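Local atomic coordinates of Exo-beta-1,3-glucanase (Streptomyces sp. SirexAA-E, PDB entry 4PEY), a protein that hydrolyses laminarin and laminarioligosaccharides as a secreted exo-beta-1,3-glucanase, acting from the non-reducing ends and producing glucose and laminaribiose. Residues V218-P223 and A363-L368; L25-D28 and D33-G36. The protein carries 1 engineered substitution. All blocks are in the same frame, centred on the assembly; numbering follows the deposited sequence.

Contact 1 of 2, residues V218-P223 and A363-L368; sequences VSREKP and ANPTSL
The guanidinium of Arg220 clasps the backbone oxygen of Pro365 and the hydroxyl of Ser367, tying together the two parallel beta-helix domains that stand side by side in glycoside hydrolase family 55. Arg220 lies on strand 210-220 of the first domain, and 363-366 is loop running into strand 367-375 of the second, which Ser367 begins. Both terminal nitrogens converge end-on on one atom: Arg220 NH1 lies 2.9 Å and Arg220 NH2 2.8 Å from Pro365 O. They come from the same face of the carbonyl plane, NH1 tilted from it and NH2 well above it. Arg220 NH2 also donates to Ser367 OG at 2.8 Å, a straighter bond of 159°. All three bonds leave through the guanidinium edge, with their acceptors close to its plane, which should fix the rotation of the group. The Arg220 chain reaches toward the loop because CG stands anti to the backbone N (chi1 -175°), and a bend at chi3 (62°) turns the guanidinium onto Pro365 O. The Pro365 ring packs alongside, its CD 3.8 Å from Arg220 NH1, and touches Ile395 as well. A lysine in place of Arg220 would probably be unable to hold Pro365 O and Ser367 OG together, leaving at least one of these buried acceptors without its donor. Nearby, Lys239 of the first domain bonds Ala363 O. One water accepts from Arg220 NE at 2.9 Å; the second accepts from Arg220 NH1 and donates to Asn364 OD1, its oxygen 3.1 Å from that atom, while Asn364 ND2 is held by Asn304.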
# COMPACT_ATOMS: atom_id res chain seq x y z
N VAL A 218 -16.98 -1.92 -1.39
CA VAL A 218 -16.61 -2.12 -2.79
C VAL A 218 -15.17 -2.62 -2.83
O VAL A 218 -14.33 -2.08 -2.10
CB VAL A 218 -16.69 -0.81 -3.62
CG1 VAL A 218 -16.53 -1.11 -5.11
CG2 VAL A 218 -17.98 -0.04 -3.35
N SER A 219 -14.86 -3.60 -3.66
CA SER A 219 -13.47 -3.93 -3.92
C SER A 219 -13.34 -4.45 -5.34
O SER A 219 -14.31 -4.94 -5.94
CB SER A 219 -12.91 -4.95 -2.91
OG SER A 219 -13.60 -6.18 -2.97
N ARG A 220 -12.15 -4.31 -5.90
CA ARG A 220 -11.89 -4.83 -7.23
C ARG A 220 -10.47 -5.34 -7.22
O ARG A 220 -9.54 -4.56 -7.01
CB ARG A 220 -12.08 -3.75 -8.29
CG ARG A 220 -11.92 -4.26 -9.71
CD ARG A 220 -12.29 -3.17 -10.72
NE ARG A 220 -11.40 -2.01 -10.60
CZ ARG A 220 -11.73 -0.78 -11.01
NH1 ARG A 220 -12.92 -0.54 -11.56
NH2 ARG A 220 -10.86 0.22 -10.87
N GLU A 221 -10.28 -6.64 -7.43
CA GLU A 221 -8.94 -7.19 -7.25
C GLU A 221 -7.96 -6.61 -8.27
O GLU A 221 -8.32 -6.29 -9.42
CB GLU A 221 -8.96 -8.72 -7.30
CG GLU A 221 -9.88 -9.36 -6.27
CD GLU A 221 -9.65 -8.86 -4.83
OE1 GLU A 221 -8.52 -8.49 -4.47
OE2 GLU A 221 -10.63 -8.86 -4.05
N LYS A 222 -6.72 -6.47 -7.82
CA LYS A 222 -5.66 -5.89 -8.64
C LYS A 222 -5.39 -6.73 -9.90
O LYS A 222 -5.31 -7.95 -9.82
CB LYS A 222 -4.38 -5.77 -7.81
CG LYS A 222 -3.28 -5.01 -8.50
CD LYS A 222 -1.99 -5.05 -7.69
CE LYS A 222 -1.35 -6.43 -7.75
NZ LYS A 222 -0.83 -6.82 -9.12
N PRO A 223 -5.25 -6.07 -11.06
CA PRO A 223 -4.88 -6.82 -12.26
C PRO A 223 -3.51 -7.48 -12.11
O PRO A 223 -2.65 -6.98 -11.37
CB PRO A 223 -4.84 -5.74 -13.36
CG PRO A 223 -5.79 -4.68 -12.86
CD PRO A 223 -5.58 -4.66 -11.37
N ALA A 363 -20.27 2.84 -11.44
CA ALA A 363 -20.31 1.49 -11.99
C ALA A 363 -18.91 0.95 -12.28
O ALA A 363 -18.65 -0.24 -12.14
CB ALA A 363 -21.17 1.46 -13.26
N ASN A 364 -18.00 1.84 -12.67
CA ASN A 364 -16.66 1.45 -13.11
C ASN A 364 -15.64 2.48 -12.64
O ASN A 364 -15.20 3.33 -13.41
CB ASN A 364 -16.63 1.31 -14.64
CG ASN A 364 -15.33 0.72 -15.15
OD1 ASN A 364 -14.60 0.08 -14.40
ND2 ASN A 364 -15.05 0.92 -16.44
N PRO A 365 -15.29 2.42 -11.34
CA PRO A 365 -14.41 3.46 -10.78
C PRO A 365 -12.97 3.34 -11.23
O PRO A 365 -12.54 2.31 -11.74
CB PRO A 365 -14.52 3.23 -9.27
CG PRO A 365 -14.95 1.81 -9.13
CD PRO A 365 -15.82 1.53 -10.31
N THR A 366 -12.22 4.42 -11.01
CA THR A 366 -10.77 4.36 -11.12
C THR A 366 -10.21 3.91 -9.78
O THR A 366 -10.76 4.24 -8.72
CB THR A 366 -10.21 5.73 -11.56
OG1 THR A 366 -10.46 5.88 -12.97
CG2 THR A 366 -8.71 5.86 -11.30
N SER A 367 -9.13 3.13 -9.82
CA SER A 367 -8.48 2.66 -8.60
C SER A 367 -6.98 2.87 -8.61
O SER A 367 -6.34 2.85 -9.67
CB SER A 367 -8.79 1.18 -8.36
OG SER A 367 -8.42 0.37 -9.48
N LEU A 368 -6.44 3.09 -7.40
CA LEU A 368 -5.01 3.01 -7.12
C LEU A 368 -4.79 1.81 -6.22
O LEU A 368 -5.41 1.72 -5.16
CB LEU A 368 -4.49 4.27 -6.42
CG LEU A 368 -4.72 5.64 -7.06
CD1 LEU A 368 -4.06 6.71 -6.18
CD2 LEU A 368 -4.17 5.69 -8.47
O HOH W 1 -8.68 -2.87 -10.21
O HOH W 2 -15.30 -2.04 -12.32

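Contact 2 of 2, residues L25-D28 and D33-G36; sequences LVFD and DIQG
A weak capping bond from Gly36 N to Asp33 OD1, 3.0 Å long, opens helix 34-45 just where Ile34 in its first turn meets Phe27 of strand 24-27. Asp33 is the N-cap, and its carboxylate takes up an amide hydrogen of the first turn, although the N-H points at OD1 at a bent 133°. Gly36 brings no CB up against the other carboxylate oxygen, Asp33 OD2. The helix covers the start of the first beta-helix domain, where strand 24-27 pairs in parallel with strand 55-59. Between strand and helix the contact is apolar, with no hydrogen bond joining the two segments. Ile34 presents its beta-branch to the aromatic ring: CG2, anti to the backbone N, sits over one face of Phe27, 4.1 Å above the plane and displaced toward the rim. Ile34 CG1 comes 3.9 Å from Phe27 CD1. Phe59 stacks with the Phe27 ring and also touches Ile34, while Val38 and Lys37, farther along the helix, press on Phe27 too. Asp28 starts its side chain away from the helix segment, and its OD1 bonds Ser30 OG within the connecting turn. Running by Phe27 CB rather than over the ring, the extended Ile34 chain (chi2 179°) carries its terminal methyl CD1 to within 3.6 Å of Asp28 O.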
# COMPACT_ATOMS: atom_id res chain seq x y z
N LEU A 25 12.64 -12.14 -14.29
CA LEU A 25 13.19 -13.48 -14.31
C LEU A 25 12.03 -14.46 -14.34
O LEU A 25 11.24 -14.52 -13.39
CB LEU A 25 14.09 -13.73 -13.10
CG LEU A 25 15.43 -12.99 -12.99
CD1 LEU A 25 15.26 -11.49 -12.83
CD2 LEU A 25 16.24 -13.54 -11.83
N VAL A 26 11.90 -15.19 -15.44
CA VAL A 26 10.80 -16.12 -15.60
C VAL A 26 11.29 -17.56 -15.44
O VAL A 26 12.23 -17.98 -16.11
CB VAL A 26 10.11 -15.95 -16.97
CG1 VAL A 26 8.93 -16.90 -17.10
CG2 VAL A 26 9.64 -14.51 -17.16
N PHE A 27 10.65 -18.29 -14.54
CA PHE A 27 11.02 -19.66 -14.21
C PHE A 27 9.93 -20.62 -14.64
O PHE A 27 8.75 -20.27 -14.65
CB PHE A 27 11.25 -19.82 -12.70
CG PHE A 27 12.27 -18.87 -12.14
CD1 PHE A 27 13.63 -19.16 -12.23
CD2 PHE A 27 11.88 -17.70 -11.51
CE1 PHE A 27 14.57 -18.29 -11.71
CE2 PHE A 27 12.82 -16.83 -10.99
CZ PHE A 27 14.17 -17.12 -11.09
N ASP A 28 10.32 -21.84 -15.00
CA ASP A 28 9.34 -22.90 -15.18
C ASP A 28 9.80 -24.09 -14.34
O ASP A 28 10.93 -24.09 -13.86
CB ASP A 28 9.17 -23.26 -16.66
CG ASP A 28 10.34 -24.02 -17.21
OD1 ASP A 28 10.35 -25.27 -17.08
OD2 ASP A 28 11.24 -23.38 -17.79
N ASP A 33 18.38 -24.86 -11.34
CA ASP A 33 18.92 -24.04 -10.26
C ASP A 33 18.09 -22.79 -9.98
O ASP A 33 18.62 -21.68 -9.90
CB ASP A 33 20.36 -23.63 -10.57
CG ASP A 33 21.10 -23.14 -9.35
OD1 ASP A 33 20.64 -23.45 -8.22
OD2 ASP A 33 22.13 -22.45 -9.50
N ILE A 34 16.79 -22.98 -9.80
CA ILE A 34 15.91 -21.88 -9.40
C ILE A 34 16.36 -21.32 -8.06
O ILE A 34 16.42 -20.10 -7.88
CB ILE A 34 14.44 -22.34 -9.31
CG1 ILE A 34 13.95 -22.77 -10.69
CG2 ILE A 34 13.57 -21.23 -8.74
CD1 ILE A 34 12.52 -23.25 -10.70
N GLN A 35 16.67 -22.20 -7.11
CA GLN A 35 17.05 -21.75 -5.77
C GLN A 35 18.29 -20.87 -5.82
O GLN A 35 18.35 -19.82 -5.17
CB GLN A 35 17.28 -22.94 -4.84
CG GLN A 35 17.63 -22.52 -3.42
CD GLN A 35 16.47 -21.85 -2.71
OE1 GLN A 35 15.47 -22.48 -2.40
NE2 GLN A 35 16.60 -20.55 -2.44
N GLY A 36 19.28 -21.29 -6.61
CA GLY A 36 20.50 -20.51 -6.77
C GLY A 36 20.23 -19.13 -7.35
O GLY A 36 20.80 -18.13 -6.91

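How the contacts relate
Contact 2 comes first along the chain, closing before contact 1 opens, and both involve the first beta-helix domain. Their centres lie 32 Å apart, and the nearest atoms are still about 15 Å from each other, so they do not touch. Contact 2 is local: it seats helix 34-45 on strand 24-27, among the first elements of that domain. Contact 1 is long-range, joining strand 210-220, late in the same domain, to the loop before strand 367-375 and the start of that strand in the second. One thus belongs to the N-terminal end of the first domain, the other to its junction with its partner, and both lie away from the substrate-binding residues.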